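SusD homolog (Bacteroides thetaiotaomicron, PDB 3SGH) probably binds glycans at the outer membrane as a SusD-like lipoprotein, handing them on for uptake by a partner transporter. Local coordinates at residues Q175-K186 and G224-G233; S45-W56 and P247-L255. All coordinates share one frame; numbering follows the deposited sequence.

Interaction 1 of 2, residues Q175-K186 and G224-G233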
loop_
_atom_site.group_PDB
_atom_site.type_symbol
_atom_site.label_atom_id
_atom_site.label_comp_id
_atom_site.label_asym_id
_atom_site.label_seq_id
_atom_site.Cartn_x
_atom_site.Cartn_y
_atom_site.Cartn_z
ATOM N N GLN A 175 12.662 6.140 -15.151
ATOM C CA GLN A 175 12.397 4.751 -15.506
ATOM C C GLN A 175 10.925 4.342 -15.475
ATOM O O GLN A 175 10.576 3.234 -15.896
ATOM C CB GLN A 175 13.192 3.807 -14.599
ATOM C CG GLN A 175 12.776 3.736 -13.120
ATOM C CD GLN A 175 13.540 4.661 -12.202
ATOM O OE1 GLN A 175 13.950 5.766 -12.600
ATOM N NE2 GLN A 175 13.718 4.232 -10.944
ATOM N N PHE A 176 10.074 5.212 -14.942
ATOM C CA PHE A 176 8.634 4.910 -14.820
ATOM C C PHE A 176 7.898 5.199 -16.124
ATOM O O PHE A 176 7.224 4.306 -16.686
ATOM C CB PHE A 176 8.056 5.719 -13.650
ATOM C CG PHE A 176 8.777 5.449 -12.354
ATOM C CD1 PHE A 176 8.408 4.372 -11.540
ATOM C CD2 PHE A 176 9.864 6.207 -11.995
ATOM C CE1 PHE A 176 9.098 4.101 -10.377
ATOM C CE2 PHE A 176 10.573 5.927 -10.837
ATOM C CZ PHE A 176 10.185 4.887 -10.017
ATOM N N TYR A 177 8.072 6.416 -16.618
ATOM C CA TYR A 177 7.371 6.884 -17.816
ATOM C C TYR A 177 8.232 7.585 -18.862
ATOM O O TYR A 177 7.698 8.190 -19.795
ATOM C CB TYR A 177 6.293 7.827 -17.362
ATOM C CG TYR A 177 5.202 7.233 -16.478
ATOM C CD1 TYR A 177 4.485 6.096 -16.865
ATOM C CD2 TYR A 177 4.813 7.876 -15.310
ATOM C CE1 TYR A 177 3.437 5.594 -16.087
ATOM C CE2 TYR A 177 3.747 7.368 -14.517
ATOM C CZ TYR A 177 3.060 6.245 -14.922
ATOM O OH TYR A 177 2.021 5.805 -14.144
ATOM N N LYS A 178 9.554 7.520 -18.719
ATOM C CA LYS A 178 10.504 8.027 -19.741
ATOM C C LYS A 178 10.248 9.497 -20.106
ATOM O O LYS A 178 10.431 9.931 -21.261
ATOM C CB LYS A 178 10.433 7.137 -20.976
ATOM C CG LYS A 178 10.770 5.658 -20.705
ATOM C CD LYS A 178 10.793 4.833 -22.036
ATOM C CE LYS A 178 11.688 3.536 -21.958
ATOM N NZ LYS A 178 11.234 2.531 -20.914
ATOM N N GLY A 179 9.804 10.260 -19.117
ATOM C CA GLY A 179 9.577 11.700 -19.261
ATOM C C GLY A 179 8.229 12.142 -19.737
ATOM O O GLY A 179 8.013 13.325 -19.904
ATOM N N ASP A 180 7.318 11.198 -19.962
ATOM C CA ASP A 180 5.991 11.512 -20.418
ATOM C C ASP A 180 5.153 12.129 -19.283
ATOM O O ASP A 180 4.615 11.407 -18.414
ATOM C CB ASP A 180 5.326 10.267 -20.986
ATOM C CG ASP A 180 3.980 10.566 -21.635
ATOM O OD1 ASP A 180 3.313 11.614 -21.346
ATOM O OD2 ASP A 180 3.560 9.730 -22.458
ATOM N N CYS A 181 5.030 13.454 -19.294
ATOM C CA CYS A 181 4.276 14.149 -18.239
ATOM C C CYS A 181 2.778 13.907 -18.272
ATOM O O CYS A 181 2.106 14.148 -17.255
ATOM C CB CYS A 181 4.547 15.660 -18.257
ATOM S SG CYS A 181 6.297 15.986 -17.759
ATOM N N SER A 182 2.229 13.443 -19.395
ATOM C CA SER A 182 0.820 13.051 -19.399
ATOM C C SER A 182 0.600 11.807 -18.545
ATOM O O SER A 182 -0.426 11.685 -17.913
ATOM C CB SER A 182 0.305 12.815 -20.817
ATOM O OG SER A 182 0.293 14.043 -21.512
ATOM N N LYS A 183 1.567 10.894 -18.529
ATOM C CA LYS A 183 1.473 9.682 -17.674
ATOM C C LYS A 183 1.649 10.082 -16.212
ATOM O O LYS A 183 0.887 9.644 -15.335
ATOM C CB LYS A 183 2.518 8.648 -18.021
ATOM C CG LYS A 183 2.386 7.989 -19.360
ATOM C CD LYS A 183 1.272 6.961 -19.418
ATOM C CE LYS A 183 1.183 6.225 -20.815
ATOM N NZ LYS A 183 2.322 5.294 -21.101
ATOM N N TRP A 184 2.615 10.956 -15.954
ATOM C CA TRP A 184 2.758 11.448 -14.592
ATOM C C TRP A 184 1.524 12.218 -14.100
ATOM O O TRP A 184 1.187 12.192 -12.910
ATOM C CB TRP A 184 3.996 12.296 -14.408
ATOM C CG TRP A 184 5.258 11.519 -14.308
ATOM C CD1 TRP A 184 6.243 11.460 -15.230
ATOM C CD2 TRP A 184 5.666 10.677 -13.222
ATOM N NE1 TRP A 184 7.268 10.651 -14.788
ATOM C CE2 TRP A 184 6.930 10.144 -13.561
ATOM C CE3 TRP A 184 5.091 10.335 -11.991
ATOM C CZ2 TRP A 184 7.626 9.291 -12.719
ATOM C CZ3 TRP A 184 5.781 9.464 -11.163
ATOM C CH2 TRP A 184 7.037 8.959 -11.537
ATOM N N LEU A 185 0.833 12.894 -15.004
ATOM C CA LEU A 185 -0.346 13.678 -14.588
ATOM C C LEU A 185 -1.454 12.744 -14.134
ATOM O O LEU A 185 -2.110 13.009 -13.141
ATOM C CB LEU A 185 -0.814 14.581 -15.738
ATOM C CG LEU A 185 -1.933 15.582 -15.398
ATOM C CD1 LEU A 185 -1.478 16.619 -14.404
ATOM C CD2 LEU A 185 -2.454 16.262 -16.726
ATOM N N LYS A 186 -1.683 11.666 -14.875
ATOM C CA LYS A 186 -2.651 10.651 -14.491
ATOM C C LYS A 186 -2.249 10.005 -13.180
ATOM O O LYS A 186 -3.094 9.796 -12.309
ATOM C CB LYS A 186 -2.835 9.594 -15.609
ATOM C CG LYS A 186 -3.604 10.128 -16.802
ATOM C CD LYS A 186 -3.771 9.071 -17.909
ATOM C CE LYS A 186 -2.433 8.884 -18.631
ATOM N NZ LYS A 186 -2.483 8.449 -20.069
ATOM N N GLY A 224 -1.647 0.597 -19.911
ATOM C CA GLY A 224 -0.449 1.347 -20.327
ATOM C C GLY A 224 -0.138 2.535 -19.432
ATOM O O GLY A 224 0.924 3.129 -19.519
ATOM N N ASP A 225 -1.088 2.898 -18.583
ATOM C CA ASP A 225 -0.908 3.982 -17.651
ATOM C C ASP A 225 -0.228 3.577 -16.326
ATOM O O ASP A 225 0.254 4.436 -15.562
ATOM C CB ASP A 225 -2.272 4.599 -17.313
ATOM C CG ASP A 225 -2.968 5.241 -18.514
ATOM O OD1 ASP A 225 -2.297 5.597 -19.485
ATOM O OD2 ASP A 225 -4.226 5.415 -18.479
ATOM N N SER A 226 -0.229 2.282 -16.028
ATOM C CA SER A 226 0.283 1.783 -14.767
ATOM C C SER A 226 1.751 2.114 -14.603
ATOM O O SER A 226 2.497 2.143 -15.582
ATOM C CB SER A 226 0.099 0.262 -14.696
ATOM O OG SER A 226 -1.326 -0.052 -14.688
ATOM N N SER A 227 2.166 2.330 -13.361
ATOM C CA SER A 227 3.547 2.666 -13.037
ATOM C C SER A 227 4.286 1.493 -12.434
ATOM O O SER A 227 3.828 0.911 -11.404
ATOM C CB SER A 227 3.590 3.810 -12.015
ATOM O OG SER A 227 4.932 4.092 -11.665
ATOM N N TYR A 228 5.434 1.202 -13.045
ATOM C CA TYR A 228 6.415 0.213 -12.548
ATOM C C TYR A 228 7.846 0.810 -12.478
ATOM O O TYR A 228 8.205 1.661 -13.287
ATOM C CB TYR A 228 6.499 -0.948 -13.478
ATOM C CG TYR A 228 5.282 -1.836 -13.576
ATOM C CD1 TYR A 228 4.249 -1.507 -14.439
ATOM C CD2 TYR A 228 5.213 -3.035 -12.890
ATOM C CE1 TYR A 228 3.120 -2.325 -14.559
ATOM C CE2 TYR A 228 4.126 -3.897 -13.060
ATOM C CZ TYR A 228 3.080 -3.521 -13.888
ATOM O OH TYR A 228 1.985 -4.334 -14.052
ATOM N N ASP A 229 8.646 0.359 -11.517
ATOM C CA ASP A 229 10.040 0.813 -11.415
ATOM C C ASP A 229 10.808 -0.089 -12.378
ATOM O O ASP A 229 11.280 -1.156 -12.015
ATOM C CB ASP A 229 10.544 0.724 -9.966
ATOM C CG ASP A 229 11.902 1.397 -9.763
ATOM O OD1 ASP A 229 12.668 1.511 -10.766
ATOM O OD2 ASP A 229 12.192 1.755 -8.616
ATOM N N THR A 230 10.856 0.315 -13.633
ATOM C CA THR A 230 11.253 -0.609 -14.688
ATOM C C THR A 230 12.695 -1.095 -14.584
ATOM O O THR A 230 13.024 -2.172 -15.142
ATOM C CB THR A 230 11.028 -0.040 -16.112
ATOM O OG1 THR A 230 11.917 1.045 -16.341
ATOM C CG2 THR A 230 9.525 0.387 -16.336
ATOM N N THR A 231 13.552 -0.296 -13.952
ATOM C CA THR A 231 14.966 -0.676 -13.752
ATOM C C THR A 231 15.232 -1.207 -12.346
ATOM O O THR A 231 16.376 -1.439 -11.978
ATOM C CB THR A 231 15.830 0.523 -13.994
ATOM O OG1 THR A 231 15.455 1.557 -13.091
ATOM C CG2 THR A 231 15.682 1.029 -15.477
ATOM N N ASN A 232 14.165 -1.334 -11.545
ATOM C CA ASN A 232 14.290 -1.624 -10.131
ATOM C C ASN A 232 15.385 -0.735 -9.488
ATOM O O ASN A 232 16.319 -1.215 -8.840
ATOM C CB ASN A 232 14.572 -3.086 -9.951
ATOM C CG ASN A 232 13.340 -3.920 -10.129
ATOM O OD1 ASN A 232 12.299 -3.633 -9.499
ATOM N ND2 ASN A 232 13.431 -4.970 -10.961
ATOM N N GLY A 233 15.245 0.566 -9.696
ATOM C CA GLY A 233 16.082 1.543 -8.992
ATOM C C GLY A 233 17.523 1.522 -9.485
ATOM O O GLY A 233 18.443 1.885 -8.757
HETATM O O HOH W 1 5.693 2.327 -15.848
HETATM O O HOH W 2 -0.374 7.156 -16.059
HETATM O O HOH W 3 -5.243 6.919 -20.394
#
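With CG of Gln175 set between its own backbone N and carbonyl carbon (chi1 69°) and the chain bent at chi2, the amide folds back toward Asp229, whose CG stands anti to the backbone N (chi1 -170°). Gln175 NE2 donates to Asp229 OD1 at 2.9 Å, the carboxylate oxygen lying in the amide plane but being met from above its own plane. Gly233 N reaches the same oxygen from the opposite face, so Asp229 ties its own type I turn, Asp229 to Asn232, to the neighbouring loop. Were Asp229 an alanine, Gln175 NE2 and Gly233 N would probably lose their shared acceptor, and the Gln175 amide would be free to turn. The hydroxyl of Thr230, OG1, gives a short bond of 2.6 Å to Gln175 O, in the carbonyl plane on a lone pair. Next along the strand the Phe176 ring lies against it, CE1 3.7 Å from Asp229 CB, and Val316 of the partner strand 314-317 also touches it. The contact thus lays the loop leading into helix 181-198 along strand 227-229 of a two-stranded antiparallel sheet, in a SusD-family fold built on an alpha-alpha superhelix, where strands are scarce. Asp180 caps that helix through weak bonds from Ser182 N and Lys183 N. Tyr177, one face over Lys183 CB, sends OH to Asp225 O at 2.6 Å. Two lysines, whose long chains carry an ammonium across to 224-225, finish the helix side: Lys183 NZ donates to Gly224 O at 3.0 Å, while Lys186 NZ makes a salt bridge of 2.9 Å with Asp225 OD1, from above the carboxylate plane.

Interaction 2 of 2, residues S45-W56 and P247-L255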
loop_
_atom_site.group_PDB
_atom_site.type_symbol
_atom_site.label_atom_id
_atom_site.label_comp_id
_atom_site.label_asym_id
_atom_site.label_seq_id
_atom_site.Cartn_x
_atom_site.Cartn_y
_atom_site.Cartn_z
ATOM N N SER A 45 2.508 -7.333 6.045
ATOM C CA SER A 45 1.683 -8.500 6.273
ATOM C C SER A 45 0.294 -8.131 6.826
ATOM O O SER A 45 -0.653 -8.913 6.689
ATOM C CB SER A 45 2.395 -9.519 7.173
ATOM O OG SER A 45 3.589 -9.977 6.546
ATOM N N PHE A 46 0.158 -6.956 7.400
ATOM C CA PHE A 46 -1.150 -6.490 7.840
ATOM C C PHE A 46 -2.123 -6.208 6.681
ATOM O O PHE A 46 -3.312 -5.978 6.933
ATOM C CB PHE A 46 -1.040 -5.193 8.688
ATOM C CG PHE A 46 -0.138 -5.318 9.886
ATOM C CD1 PHE A 46 0.052 -6.535 10.525
ATOM C CD2 PHE A 46 0.484 -4.200 10.383
ATOM C CE1 PHE A 46 0.890 -6.647 11.609
ATOM C CE2 PHE A 46 1.341 -4.279 11.517
ATOM C CZ PHE A 46 1.551 -5.469 12.117
ATOM N N SER A 47 -1.611 -6.153 5.454
ATOM C CA SER A 47 -2.421 -6.078 4.265
ATOM C C SER A 47 -2.829 -7.428 3.682
ATOM O O SER A 47 -3.539 -7.444 2.654
ATOM C CB SER A 47 -1.727 -5.244 3.167
ATOM O OG SER A 47 -1.584 -3.892 3.578
ATOM N N GLY A 48 -2.371 -8.534 4.270
ATOM C CA GLY A 48 -2.929 -9.868 3.942
ATOM C C GLY A 48 -2.454 -10.533 2.669
ATOM O O GLY A 48 -3.032 -11.546 2.285
ATOM N N GLN A 49 -1.430 -9.972 2.011
ATOM C CA GLN A 49 -0.930 -10.501 0.721
ATOM C C GLN A 49 0.411 -11.238 0.801
ATOM O O GLN A 49 0.614 -12.270 0.154
ATOM C CB GLN A 49 -0.791 -9.376 -0.310
ATOM C CG GLN A 49 -1.959 -8.459 -0.456
ATOM C CD GLN A 49 -1.839 -7.577 -1.682
ATOM O OE1 GLN A 49 -0.785 -7.067 -1.963
ATOM N NE2 GLN A 49 -2.942 -7.411 -2.428
ATOM N N VAL A 50 1.306 -10.727 1.640
ATOM C CA VAL A 50 2.592 -11.372 1.958
ATOM C C VAL A 50 2.714 -11.734 3.433
ATOM O O VAL A 50 2.058 -11.122 4.302
ATOM C CB VAL A 50 3.776 -10.459 1.557
ATOM C CG1 VAL A 50 3.508 -9.867 0.139
ATOM C CG2 VAL A 50 3.936 -9.308 2.568
ATOM N N THR A 51 3.478 -12.771 3.708
ATOM C CA THR A 51 3.786 -13.181 5.086
ATOM C C THR A 51 5.309 -13.212 5.253
ATOM O O THR A 51 5.992 -13.803 4.455
ATOM C CB THR A 51 3.177 -14.546 5.418
ATOM O OG1 THR A 51 1.756 -14.409 5.468
ATOM C CG2 THR A 51 3.679 -15.075 6.776
ATOM N N ALA A 52 5.822 -12.545 6.284
ATOM C CA ALA A 52 7.229 -12.666 6.672
ATOM C C ALA A 52 7.458 -13.997 7.420
ATOM O O ALA A 52 6.848 -14.246 8.453
ATOM C CB ALA A 52 7.639 -11.452 7.531
ATOM N N THR A 53 8.305 -14.873 6.892
ATOM C CA THR A 53 8.454 -16.227 7.469
ATOM C C THR A 53 9.554 -16.363 8.551
ATOM O O THR A 53 9.845 -17.443 9.036
ATOM C CB THR A 53 8.664 -17.268 6.349
ATOM O OG1 THR A 53 9.839 -16.932 5.597
ATOM C CG2 THR A 53 7.416 -17.332 5.420
ATOM N N ALA A 54 10.086 -15.243 8.991
ATOM C CA ALA A 54 11.256 -15.183 9.857
ATOM C C ALA A 54 10.795 -14.728 11.232
ATOM O O ALA A 54 9.680 -14.186 11.376
ATOM C CB ALA A 54 12.251 -14.157 9.297
ATOM N N ASN A 55 11.647 -14.917 12.249
ATOM C CA ASN A 55 11.372 -14.330 13.559
ATOM C C ASN A 55 12.558 -13.525 14.148
ATOM O O ASN A 55 12.416 -12.863 15.176
ATOM C CB ASN A 55 10.847 -15.364 14.544
ATOM C CG ASN A 55 11.891 -16.250 15.043
ATOM O OD1 ASN A 55 12.507 -15.973 16.109
ATOM N ND2 ASN A 55 12.110 -17.371 14.324
ATOM N N TRP A 56 13.696 -13.551 13.476
ATOM C CA TRP A 56 14.856 -12.724 13.831
ATOM C C TRP A 56 15.302 -12.911 15.271
ATOM O O TRP A 56 15.742 -11.969 15.906
ATOM C CB TRP A 56 14.594 -11.243 13.555
ATOM C CG TRP A 56 14.144 -11.006 12.126
ATOM C CD1 TRP A 56 14.937 -10.906 11.039
ATOM C CD2 TRP A 56 12.795 -10.903 11.666
ATOM N NE1 TRP A 56 14.177 -10.748 9.912
ATOM C CE2 TRP A 56 12.851 -10.725 10.271
ATOM C CE3 TRP A 56 11.549 -10.951 12.289
ATOM C CZ2 TRP A 56 11.713 -10.559 9.500
ATOM C CZ3 TRP A 56 10.408 -10.806 11.508
ATOM C CH2 TRP A 56 10.512 -10.660 10.120
ATOM N N PRO A 247 15.037 -17.781 2.746
ATOM C CA PRO A 247 13.764 -17.076 2.431
ATOM C C PRO A 247 13.222 -16.347 3.638
ATOM O O PRO A 247 13.394 -16.839 4.748
ATOM C CB PRO A 247 12.796 -18.224 2.090
ATOM C CG PRO A 247 13.302 -19.408 2.925
ATOM C CD PRO A 247 14.810 -19.189 3.120
ATOM N N GLU A 248 12.586 -15.195 3.448
ATOM C CA GLU A 248 11.915 -14.505 4.532
ATOM C C GLU A 248 10.551 -13.922 4.164
ATOM O O GLU A 248 9.951 -13.259 4.991
ATOM C CB GLU A 248 12.841 -13.460 5.179
ATOM C CG GLU A 248 14.043 -14.112 5.911
ATOM C CD GLU A 248 14.931 -13.149 6.670
ATOM O OE1 GLU A 248 14.582 -11.953 6.817
ATOM O OE2 GLU A 248 15.983 -13.638 7.146
ATOM N N VAL A 249 10.062 -14.198 2.945
ATOM C CA VAL A 249 8.719 -13.812 2.543
ATOM C C VAL A 249 8.081 -14.862 1.671
ATOM O O VAL A 249 8.743 -15.464 0.832
ATOM C CB VAL A 249 8.705 -12.379 1.888
ATOM C CG1 VAL A 249 9.381 -12.422 0.486
ATOM C CG2 VAL A 249 7.280 -11.792 1.865
ATOM N N ARG A 250 6.784 -15.121 1.942
ATOM C CA ARG A 250 5.984 -16.039 1.159
ATOM C C ARG A 250 4.592 -15.433 0.946
ATOM O O ARG A 250 4.273 -14.393 1.486
ATOM C CB ARG A 250 5.894 -17.418 1.834
ATOM C CG ARG A 250 7.174 -18.263 1.812
ATOM C CD ARG A 250 7.499 -18.763 0.443
ATOM N NE ARG A 250 8.720 -19.533 0.307
ATOM C CZ ARG A 250 9.934 -19.061 -0.013
ATOM N NH1 ARG A 250 10.158 -17.765 -0.139
ATOM N NH2 ARG A 250 10.950 -19.893 -0.158
ATOM N N ALA A 251 3.764 -16.080 0.147
ATOM C CA ALA A 251 2.387 -15.664 -0.039
ATOM C C ALA A 251 1.635 -15.800 1.311
ATOM O O ALA A 251 1.856 -16.721 2.082
ATOM C CB ALA A 251 1.730 -16.513 -1.128
ATOM N N ASN A 252 0.729 -14.891 1.557
ATOM C CA ASN A 252 -0.068 -14.844 2.787
ATOM C C ASN A 252 -1.323 -15.704 2.619
ATOM O O ASN A 252 -1.996 -15.699 1.577
ATOM C CB ASN A 252 -0.421 -13.379 3.092
ATOM C CG ASN A 252 -1.072 -13.164 4.437
ATOM O OD1 ASN A 252 -2.068 -13.812 4.787
ATOM N ND2 ASN A 252 -0.571 -12.186 5.173
ATOM N N ALA A 253 -1.595 -16.503 3.662
ATOM C CA ALA A 253 -2.767 -17.343 3.756
ATOM C C ALA A 253 -4.053 -16.644 3.348
ATOM O O ALA A 253 -4.950 -17.241 2.757
ATOM C CB ALA A 253 -2.910 -17.766 5.243
ATOM N N CYS A 254 -4.162 -15.374 3.728
ATOM C CA CYS A 254 -5.383 -14.615 3.549
ATOM C C CYS A 254 -5.729 -14.347 2.058
ATOM O O CYS A 254 -6.741 -14.826 1.592
ATOM C CB CYS A 254 -5.271 -13.295 4.318
ATOM S SG CYS A 254 -6.745 -12.281 4.243
ATOM N N LEU A 255 -4.859 -13.654 1.313
ATOM C CA LEU A 255 -5.129 -13.429 -0.098
ATOM C C LEU A 255 -5.277 -14.756 -0.867
ATOM O O LEU A 255 -6.191 -14.897 -1.692
ATOM C CB LEU A 255 -4.032 -12.588 -0.749
ATOM C CG LEU A 255 -4.274 -12.227 -2.218
ATOM C CD1 LEU A 255 -5.560 -11.414 -2.390
ATOM C CD2 LEU A 255 -3.016 -11.505 -2.811
HETATM O O HOH W 4 -2.408 -11.179 7.249
#
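Asn252 turns its amide across Thr51 at about a right angle, its CG anti to the backbone N (chi1 -172°), and this one side chain serves both segments. ND2 donates to Val50 O at 3.0 Å, nearly straight at 166° and from above the carbonyl plane, while the hydroxyl of Ser45 donates to that oxygen from the opposite face; a water links ND2 to Ser45 O as well. OD1 accepts from Cys254 N on a lone pair at 2.8 Å, the N-cap of helix 253-261. Asparagine suits the place because it carries a donor and an acceptor on one short arm. Strands 50-52 and 249-251 form a small antiparallel sheet, one of the few strand pairs of a SusD-like fold otherwise made of helices and long loops, with Thr51 and Arg250 as the hydrogen-bonded pair, Thr51 N to Arg250 O and Arg250 N to Thr51 O both 2.9 Å. Just past the strand, Thr53 CG2 rests obliquely on Arg250 CG at 3.7 Å, and the Arg250 guanidinium goes on to donate to the carbonyl oxygens of Val249, Ser244 and Ala299, a spread of acceptors that suits an arginine. Val50 CB packs on Val249 CG2 at 3.8 Å. Beyond the strands, the Trp56 ring and the Glu248 carboxylate stand nearly perpendicular, planes 82° apart; NE1 makes a weak bond to OE1, which also accepts from Gln37. Gly48, at positive phi, lies so near Cys254 SG that a side chain would be crowded, and its O receives Leu255 N at 3.0 Å.

In the fold
Interaction 1 and interaction 2 do not touch: their centres are 28 Å apart and their nearest atoms about 13 Å. Along the chain, however, 175-186 and 224-233 both fall inside the long loop that interaction 2 closes by joining 45-56 to 247-255, and helix 239-245 lies in the short piece of chain between 224-233 and 247-255. Each contact involves one of the chain's two small antiparallel sheets: interaction 2 forms its sheet outright, whereas interaction 1 adds a loop and helix start beside a strand paired elsewhere. Interaction 2 is the more buried and lies nearer the middle, its centre 14 Å from that of the chain against 18 Å. Neither contact is known to form a glycan site.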